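Local coordinates for protein biuret hydrolase (PDB 6C62) that hydrolyses 1-carboxybiuret to urea-1,3-dicarboxylate and ammonia in atrazine degradation, as a member of the amidase family, at residues A371-A376 with M397-Q402; A268-R273 with E385-R390; G261-D266 with D293-R298. One frame throughout, in Å; residues are numbered along the deposited sequence. Where two conformers were deposited one is given.

Contact 1: A371-A376 with M397-Q402; sequences ATPISA and MGLLTQ
Thr-372 and Met-397 bring their CA atoms to 5.8 Å where two irregular loops pass each other, and the CA atoms of Ala-371 and Leu-400 follow at 6.1 Å. The backbones are too far apart there for direct pairing, and one buried water joins them instead. It donates to Ala-371 O and, over 2.6 Å, to Met-397 O, and accepts from Leu-400 N, so three main-chain groups are satisfied at once. Apolar groups close in around this polar junction. Leu-400 points toward the opposite loop and sets its CD1 branch against the peptide after Thr-372, 3.6 Å from Thr-372 C, while the same methyl also meets the ring of Pro-373. Met-397 starts out pointing away, but bends at chi2 (-55°) and again at chi3 (102°), which swings its CE back across Ile-374 at about a right angle, 3.8 Å from Ile-374 CG1. At the other end, Thr-401 lays CG2 on Ala-371 O at 3.3 Å; its hydroxyl is turned to other work, bonding with Asn-172 O. Thr-372 uses its hydroxyl both inside its own loop and outside it: OG1 donates to Ile-374 O at 3.0 Å, from above the carbonyl plane rather than along a lone pair, and bonds with Ser-180 OG on helix 176-182. The Thr-401 side chain is about 8 Å from that of Ser-174, by similarity the acyl-ester nucleophile. The example shows how an ordered water can serve as part of the framework: with apolar packing on its flanks and three bonds holding it, it bridges two loops beside the probable catalytic centre and is likely to help set their spacing, without either backbone having to adopt regular structure.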
loop_
_atom_site.group_PDB
_atom_site.type_symbol
_atom_site.label_atom_id
_atom_site.label_comp_id
_atom_site.label_asym_id
_atom_site.label_seq_id
_atom_site.Cartn_x
_atom_site.Cartn_y
_atom_site.Cartn_z
ATOM N N ALA A 371 -13.356 -26.301 -2.172
ATOM C CA ALA A 371 -13.238 -25.160 -3.076
ATOM C C ALA A 371 -14.502 -24.331 -3.221
ATOM O O ALA A 371 -14.438 -23.094 -3.408
ATOM C CB ALA A 371 -12.783 -25.638 -4.446
ATOM N N THR A 372 -15.658 -24.979 -3.220
ATOM C CA THR A 372 -16.933 -24.282 -3.343
ATOM C C THR A 372 -17.910 -24.940 -2.365
ATOM O O THR A 372 -17.697 -26.109 -1.998
ATOM C CB THR A 372 -17.502 -24.388 -4.788
ATOM O OG1 THR A 372 -17.479 -25.758 -5.225
ATOM C CG2 THR A 372 -16.725 -23.552 -5.727
ATOM N N PRO A 373 -18.934 -24.204 -1.896
ATOM C CA PRO A 373 -19.876 -24.763 -0.900
ATOM C C PRO A 373 -20.761 -25.868 -1.462
ATOM O O PRO A 373 -21.128 -26.765 -0.726
ATOM C CB PRO A 373 -20.715 -23.576 -0.463
ATOM C CG PRO A 373 -20.140 -22.387 -1.110
ATOM C CD PRO A 373 -19.221 -22.805 -2.204
ATOM N N ILE A 374 -21.054 -25.799 -2.760
ATOM C CA ILE A 374 -21.845 -26.751 -3.486
ATOM C C ILE A 374 -21.271 -26.922 -4.927
ATOM O O ILE A 374 -20.422 -26.126 -5.374
ATOM C CB ILE A 374 -23.309 -26.235 -3.638
ATOM C CG1 ILE A 374 -23.346 -24.843 -4.295
ATOM C CG2 ILE A 374 -24.024 -26.096 -2.298
ATOM C CD1 ILE A 374 -24.682 -24.461 -4.865
ATOM N N SER A 375 -21.769 -27.923 -5.642
ATOM C CA SER A 375 -21.477 -28.096 -7.069
ATOM C C SER A 375 -22.290 -27.126 -7.924
ATOM O O SER A 375 -23.146 -26.405 -7.400
ATOM C CB SER A 375 -21.770 -29.537 -7.482
ATOM O OG SER A 375 -20.779 -30.360 -6.919
ATOM N N ALA A 376 -22.063 -27.130 -9.239
ATOM C CA ALA A 376 -22.579 -26.107 -10.100
ATOM C C ALA A 376 -24.112 -25.958 -10.047
ATOM O O ALA A 376 -24.814 -26.921 -10.300
ATOM C CB ALA A 376 -22.132 -26.342 -11.523
ATOM N N MET A 397 -20.530 -18.395 -4.171
ATOM C CA MET A 397 -19.619 -19.391 -4.753
ATOM C C MET A 397 -18.178 -19.235 -4.199
ATOM O O MET A 397 -17.412 -20.188 -4.192
ATOM C CB MET A 397 -19.612 -19.303 -6.288
ATOM C CG MET A 397 -20.846 -19.877 -7.020
ATOM S SD MET A 397 -21.181 -21.609 -6.577
ATOM C CE MET A 397 -22.500 -21.277 -5.458
ATOM N N GLY A 398 -17.806 -18.019 -3.761
ATOM C CA GLY A 398 -16.430 -17.778 -3.232
ATOM C C GLY A 398 -16.259 -17.746 -1.728
ATOM O O GLY A 398 -15.222 -17.328 -1.211
ATOM N N LEU A 399 -17.277 -18.167 -0.997
ATOM C CA LEU A 399 -17.203 -18.161 0.474
ATOM C C LEU A 399 -15.935 -18.844 1.069
ATOM O O LEU A 399 -15.390 -18.394 2.079
ATOM C CB LEU A 399 -18.478 -18.859 1.046
ATOM C CG LEU A 399 -19.778 -18.038 1.090
ATOM C CD1 LEU A 399 -20.961 -18.936 1.433
ATOM C CD2 LEU A 399 -19.740 -16.882 2.069
ATOM N N LEU A 400 -15.547 -19.968 0.485
ATOM C CA LEU A 400 -14.436 -20.785 0.940
ATOM C C LEU A 400 -13.073 -20.399 0.315
ATOM O O LEU A 400 -12.020 -20.721 0.862
ATOM C CB LEU A 400 -14.708 -22.235 0.638
ATOM C CG LEU A 400 -16.024 -22.748 1.260
ATOM C CD1 LEU A 400 -16.376 -24.155 0.780
ATOM C CD2 LEU A 400 -15.926 -22.694 2.779
ATOM N N THR A 401 -13.105 -19.708 -0.812
ATOM C CA THR A 401 -11.886 -19.307 -1.521
ATOM C C THR A 401 -11.353 -17.956 -1.018
ATOM O O THR A 401 -10.132 -17.743 -0.925
ATOM C CB THR A 401 -12.116 -19.230 -3.045
ATOM O OG1 THR A 401 -13.309 -18.497 -3.336
ATOM C CG2 THR A 401 -12.269 -20.571 -3.600
ATOM N N GLN A 402 -12.269 -17.048 -0.735
ATOM C CA GLN A 402 -11.953 -15.653 -0.484
ATOM C C GLN A 402 -11.006 -15.388 0.712
ATOM O O GLN A 402 -10.112 -14.575 0.592
ATOM C CB GLN A 402 -13.253 -14.822 -0.399
ATOM C CG GLN A 402 -13.019 -13.320 -0.460
ATOM C CD GLN A 402 -14.207 -12.510 -0.956
ATOM O OE1 GLN A 402 -15.333 -12.985 -0.907
ATOM N NE2 GLN A 402 -13.961 -11.334 -1.538
HETATM O O HOH W 1 -15.833 -21.083 -2.322
#

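Contact 2: A268-R273 with E385-R390; sequences AGPAAR and EVNGTR
Asn-387, at the tip of a beta hairpin, makes a polar contact with Ala-268 and Arg-273 at the start of helix 270-283, on a partly buried flank of the enzyme away from the annotated catalytic residues. One strong bond carries it: Asn-387 ND2 donates to Ala-268 O over 2.8 Å, nearly straight at 168°. The acceptor lies in the plane of the amide, whereas the donor stands well above the plane of the carbonyl. The other role of ND2 is to bond with Asp-266 O, so that one amide nitrogen grips two main-chain oxygens. Chi1 of -54° sets CG beside the backbone N of Asn-387, and the amide then leans over Arg-273, with OD1 lying 4.3 Å above the guanidinium plane, over its centre. Arg-273 comes from the opposite direction along an extended chain; its NE gives a weak bond to Ala-268 O, at 3.0 Å, and its NH2 is taken by Arg-265 O. Ala-268 O is thus approached by two side-chain donors, one firm and one weak. Beneath the polar pair, Val-386 rests CG1 against the main chain, 4.1 Å from Gly-269 N, where Gly-269 is the N-cap residue of the helix. The backbone bonds between Val-386 and Thr-389 run both ways, at 2.9 Å from Val-386 N to Thr-389 O and 3.0 Å from Thr-389 N to Val-386 O. They enclose Asn-387 and Gly-388, both with positive phi, in the type I' turn of a two-residue beta hairpin, for which Asn-Gly is the classic sequence.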
loop_
_atom_site.group_PDB
_atom_site.type_symbol
_atom_site.label_atom_id
_atom_site.label_comp_id
_atom_site.label_asym_id
_atom_site.label_seq_id
_atom_site.Cartn_x
_atom_site.Cartn_y
_atom_site.Cartn_z
ATOM N N ALA A 268 -19.816 -25.300 4.063
ATOM C CA ALA A 268 -19.661 -26.403 3.145
ATOM C C ALA A 268 -20.884 -27.289 3.203
ATOM O O ALA A 268 -21.267 -27.760 4.285
ATOM C CB ALA A 268 -18.435 -27.208 3.530
ATOM N N GLY A 269 -21.533 -27.500 2.073
ATOM C CA GLY A 269 -22.635 -28.439 1.989
ATOM C C GLY A 269 -22.181 -29.892 2.111
ATOM O O GLY A 269 -20.976 -30.201 2.164
ATOM N N PRO A 270 -23.143 -30.832 2.112
ATOM C CA PRO A 270 -22.789 -32.259 2.349
ATOM C C PRO A 270 -21.822 -32.846 1.303
ATOM O O PRO A 270 -20.901 -33.584 1.665
ATOM C CB PRO A 270 -24.147 -32.967 2.236
ATOM C CG PRO A 270 -25.144 -31.921 2.613
ATOM C CD PRO A 270 -24.605 -30.619 2.037
ATOM N N ALA A 271 -22.021 -32.533 0.021
ATOM C CA ALA A 271 -21.032 -32.996 -0.984
ATOM C C ALA A 271 -19.613 -32.417 -0.816
ATOM O O ALA A 271 -18.615 -33.134 -0.994
ATOM C CB ALA A 271 -21.516 -32.728 -2.390
ATOM N N ALA A 272 -19.542 -31.126 -0.484
ATOM C CA ALA A 272 -18.238 -30.458 -0.210
ATOM C C ALA A 272 -17.520 -31.118 0.987
ATOM O O ALA A 272 -16.333 -31.465 0.910
ATOM C CB ALA A 272 -18.466 -28.965 0.043
ATOM N N ARG A 273 -18.280 -31.378 2.046
ATOM C CA ARG A 273 -17.732 -32.096 3.233
ATOM C C ARG A 273 -17.235 -33.511 2.906
ATOM O O ARG A 273 -16.200 -33.928 3.395
ATOM C CB ARG A 273 -18.750 -32.148 4.365
ATOM C CG ARG A 273 -19.095 -30.819 4.965
ATOM C CD ARG A 273 -20.328 -30.966 5.854
ATOM N NE ARG A 273 -20.609 -29.693 6.467
ATOM C CZ ARG A 273 -21.298 -29.489 7.601
ATOM N NH1 ARG A 273 -21.931 -30.479 8.221
ATOM N NH2 ARG A 273 -21.389 -28.262 8.103
ATOM N N GLU A 385 -28.826 -22.350 -1.060
ATOM C CA GLU A 385 -28.946 -22.679 0.345
ATOM C C GLU A 385 -27.743 -23.536 0.737
ATOM O O GLU A 385 -27.413 -24.511 0.077
ATOM C CB GLU A 385 -30.266 -23.417 0.556
ATOM C CG GLU A 385 -31.183 -22.937 1.684
ATOM C CD GLU A 385 -32.288 -23.993 1.926
ATOM O OE1 GLU A 385 -33.400 -23.855 1.358
ATOM O OE2 GLU A 385 -32.015 -25.018 2.594
ATOM N N VAL A 386 -27.075 -23.129 1.802
ATOM C CA VAL A 386 -25.912 -23.853 2.334
ATOM C C VAL A 386 -26.155 -24.157 3.806
ATOM O O VAL A 386 -26.144 -23.211 4.651
ATOM C CB VAL A 386 -24.616 -23.041 2.188
ATOM C CG1 VAL A 386 -23.443 -23.937 2.577
ATOM C CG2 VAL A 386 -24.437 -22.544 0.762
ATOM N N ASN A 387 -26.377 -25.439 4.113
ATOM C CA ASN A 387 -26.697 -25.895 5.487
ATOM C C ASN A 387 -27.767 -25.014 6.154
ATOM O O ASN A 387 -27.582 -24.475 7.254
ATOM C CB ASN A 387 -25.444 -25.981 6.341
ATOM C CG ASN A 387 -24.360 -26.829 5.697
ATOM O OD1 ASN A 387 -24.580 -27.964 5.175
ATOM N ND2 ASN A 387 -23.164 -26.285 5.702
ATOM N N GLY A 388 -28.865 -24.833 5.419
ATOM C CA GLY A 388 -29.986 -24.055 5.885
ATOM C C GLY A 388 -29.878 -22.545 5.818
ATOM O O GLY A 388 -30.859 -21.872 6.144
ATOM N N THR A 389 -28.727 -21.979 5.397
ATOM C CA THR A 389 -28.642 -20.537 5.241
ATOM C C THR A 389 -28.682 -20.120 3.760
ATOM O O THR A 389 -27.900 -20.609 2.931
ATOM C CB THR A 389 -27.421 -19.925 5.926
ATOM O OG1 THR A 389 -27.323 -20.442 7.242
ATOM C CG2 THR A 389 -27.569 -18.388 5.966
ATOM N N ARG A 390 -29.594 -19.193 3.470
ATOM C CA ARG A 390 -29.715 -18.637 2.126
ATOM C C ARG A 390 -28.587 -17.614 1.839
ATOM O O ARG A 390 -28.298 -16.735 2.640
ATOM C CB ARG A 390 -31.088 -17.969 1.937
ATOM C CG ARG A 390 -31.562 -17.985 0.488
ATOM C CD ARG A 390 -32.807 -17.146 0.230
ATOM N NE ARG A 390 -32.529 -15.735 0.491
ATOM C CZ ARG A 390 -33.334 -14.713 0.181
ATOM N NH1 ARG A 390 -34.505 -14.910 -0.448
ATOM N NH2 ARG A 390 -32.952 -13.471 0.493
#

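Contact 3: G261-D266 with D293-R298; sequences GGWFRD and DAEIGR
Trp-263 meets Ala-294 as soon as its side chain begins, with Trp-263 CB 3.7 Å from Ala-294 CB. CG, set opposite its own backbone N by chi1 of 173°, stays near the same methyl at 3.9 Å, and CD1 is hardly farther from it. That methyl is shared, because Phe-264 brings its CE2 to 3.8 Å from Ala-294 CB. The two aromatic residues, neighbours in sequence, are turned against each other so that Trp-263 CD1 stands over the centre of the Phe-264 ring face. Farther out, the six-membered ring of Trp-263 runs under the first turn of the other helix. Glu-295 CA lies over one face, 4.2 Å from the centroid and 18° off the ring normal, a CH-pi contact. CE3 touches Glu-295 CB, and CZ3 makes the tightest approach of the pair, 3.5 Å to Glu-295 CG; the aliphatic part of the glutamate crosses the ring at about a right angle. The helices joined in this way both follow strands of the large mixed sheet of the amidase fold: helix 263-266 comes just after strand 257-260, and helix 294-312 comes after the parallel neighbour of that strand, 288-289. CZ2 reaches Arg-298 CD at 3.8 Å, and CH2 lies about equally near Glu-295 CG and Arg-298 CD. At the rim of the five-membered ring, NE1 hydrogen-bonds with Leu-399 O, which restrains the ring's rotation. A leucine in place of Trp-263 would probably leave Leu-399 O without this donor and open a gap beneath Glu-295 and Arg-298. Arg-298 sends its NE on to a weak bond with Gln-402 OE1, and Glu-295 and Arg-298 also pack on apolar side chains of a neighbouring subunit.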
loop_
_atom_site.group_PDB
_atom_site.type_symbol
_atom_site.label_atom_id
_atom_site.label_comp_id
_atom_site.label_asym_id
_atom_site.label_seq_id
_atom_site.Cartn_x
_atom_site.Cartn_y
_atom_site.Cartn_z
ATOM N N GLY A 261 -11.504 -26.438 9.848
ATOM C CA GLY A 261 -12.826 -26.501 10.410
ATOM C C GLY A 261 -13.456 -25.138 10.458
ATOM O O GLY A 261 -13.063 -24.226 9.700
ATOM N N GLY A 262 -14.397 -24.995 11.382
ATOM C CA GLY A 262 -15.142 -23.753 11.613
ATOM C C GLY A 262 -15.779 -23.200 10.350
ATOM O O GLY A 262 -16.626 -23.872 9.773
ATOM N N TRP A 263 -15.341 -22.013 9.914
ATOM C CA TRP A 263 -15.860 -21.358 8.699
ATOM C C TRP A 263 -15.903 -22.325 7.503
ATOM O O TRP A 263 -16.868 -22.345 6.738
ATOM C CB TRP A 263 -14.949 -20.167 8.330
ATOM C CG TRP A 263 -15.264 -19.516 7.032
ATOM C CD1 TRP A 263 -14.642 -19.738 5.840
ATOM C CD2 TRP A 263 -16.255 -18.528 6.787
ATOM N NE1 TRP A 263 -15.207 -18.952 4.858
ATOM C CE2 TRP A 263 -16.200 -18.204 5.420
ATOM C CE3 TRP A 263 -17.190 -17.898 7.585
ATOM C CZ2 TRP A 263 -17.060 -17.258 4.837
ATOM C CZ3 TRP A 263 -18.025 -16.946 7.011
ATOM C CH2 TRP A 263 -17.977 -16.661 5.647
ATOM N N PHE A 264 -14.851 -23.115 7.364
ATOM C CA PHE A 264 -14.687 -24.010 6.236
ATOM C C PHE A 264 -15.522 -25.317 6.319
ATOM O O PHE A 264 -15.627 -26.064 5.308
ATOM C CB PHE A 264 -13.223 -24.319 6.037
ATOM C CG PHE A 264 -12.415 -23.129 5.656
ATOM C CD1 PHE A 264 -12.303 -22.755 4.313
ATOM C CD2 PHE A 264 -11.815 -22.332 6.623
ATOM C CE1 PHE A 264 -11.561 -21.636 3.975
ATOM C CE2 PHE A 264 -11.078 -21.205 6.276
ATOM C CZ PHE A 264 -10.955 -20.883 4.953
ATOM N N ARG A 265 -16.119 -25.564 7.480
ATOM C CA ARG A 265 -17.156 -26.606 7.619
ATOM C C ARG A 265 -18.566 -26.048 7.577
ATOM O O ARG A 265 -19.463 -26.598 6.866
ATOM C CB ARG A 265 -16.938 -27.359 8.916
ATOM C CG ARG A 265 -17.840 -28.582 8.993
ATOM C CD ARG A 265 -17.386 -29.514 10.091
ATOM N NE ARG A 265 -18.353 -30.600 10.308
ATOM C CZ ARG A 265 -18.469 -31.674 9.516
ATOM N NH1 ARG A 265 -17.701 -31.847 8.414
ATOM N NH2 ARG A 265 -19.346 -32.613 9.850
ATOM N N ASP A 266 -18.785 -24.963 8.314
ATOM C CA ASP A 266 -20.078 -24.266 8.374
ATOM C C ASP A 266 -20.574 -23.798 6.994
ATOM O O ASP A 266 -21.793 -23.727 6.778
ATOM C CB ASP A 266 -19.975 -22.988 9.202
ATOM C CG ASP A 266 -19.645 -23.228 10.698
ATOM O OD1 ASP A 266 -19.644 -24.397 11.175
ATOM O OD2 ASP A 266 -19.272 -22.198 11.366
ATOM N N ASP A 293 -9.354 -16.011 11.966
ATOM C CA ASP A 293 -10.212 -14.915 11.556
ATOM C C ASP A 293 -10.758 -15.081 10.135
ATOM O O ASP A 293 -10.763 -14.120 9.357
ATOM C CB ASP A 293 -9.433 -13.581 11.600
ATOM C CG ASP A 293 -8.983 -13.183 13.005
ATOM O OD1 ASP A 293 -9.641 -13.590 13.986
ATOM O OD2 ASP A 293 -7.965 -12.455 13.124
ATOM N N ALA A 294 -11.250 -16.251 9.794
ATOM C CA ALA A 294 -11.548 -16.544 8.354
ATOM C C ALA A 294 -12.674 -15.662 7.829
ATOM O O ALA A 294 -12.571 -15.123 6.726
ATOM C CB ALA A 294 -11.898 -18.001 8.168
ATOM N N GLU A 295 -13.730 -15.508 8.617
ATOM C CA GLU A 295 -14.852 -14.727 8.191
ATOM C C GLU A 295 -14.452 -13.225 8.025
ATOM O O GLU A 295 -14.977 -12.542 7.148
ATOM C CB GLU A 295 -16.001 -14.821 9.187
ATOM C CG GLU A 295 -17.223 -14.034 8.761
ATOM C CD GLU A 295 -18.454 -14.247 9.646
ATOM O OE1 GLU A 295 -18.296 -14.646 10.831
ATOM O OE2 GLU A 295 -19.570 -13.993 9.121
ATOM N N ILE A 296 -13.546 -12.745 8.861
ATOM C CA ILE A 296 -13.099 -11.341 8.806
ATOM C C ILE A 296 -12.135 -11.198 7.634
ATOM O O ILE A 296 -12.108 -10.143 6.984
ATOM C CB ILE A 296 -12.355 -10.888 10.093
ATOM C CG1 ILE A 296 -13.125 -11.239 11.364
ATOM C CG2 ILE A 296 -12.021 -9.403 10.060
ATOM C CD1 ILE A 296 -14.514 -10.802 11.410
ATOM N N GLY A 297 -11.328 -12.233 7.366
ATOM C CA GLY A 297 -10.463 -12.287 6.186
ATOM C C GLY A 297 -11.293 -12.128 4.906
ATOM O O GLY A 297 -10.945 -11.345 4.043
ATOM N N ARG A 298 -12.421 -12.836 4.817
ATOM C CA ARG A 298 -13.319 -12.665 3.712
ATOM C C ARG A 298 -13.863 -11.229 3.632
ATOM O O ARG A 298 -13.934 -10.636 2.522
ATOM C CB ARG A 298 -14.482 -13.655 3.747
ATOM C CG ARG A 298 -15.587 -13.281 2.701
ATOM C CD ARG A 298 -16.553 -14.360 2.452
ATOM N NE ARG A 298 -17.492 -13.929 1.436
ATOM C CZ ARG A 298 -18.617 -13.231 1.659
ATOM N NH1 ARG A 298 -19.011 -12.879 2.885
ATOM N NH2 ARG A 298 -19.352 -12.897 0.627
#

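The three contacts form a cluster in which each touches the other two, with centres about 10 Å (contacts 1 and 2), 12 Å (1 and 3) and 14 Å (2 and 3) apart. In sequence, contact 3 closes before contact 1 opens, while contact 2 interlocks with both: its first segment lies inside the loop closed by contact 3, and its second between the segments of contact 1. A probable hydrogen bond from Gly-269 N to Pro-373 O, 2.9 Å, joins contacts 1 and 2; the indole side chain joins 1 and 3; successive helices 263-266 and 270-283 bring 2 and 3 together. Connections leaving strands 257-260, 288-289 and 366-370 are thereby knitted together, from the probable catalytic centre to a subunit interface.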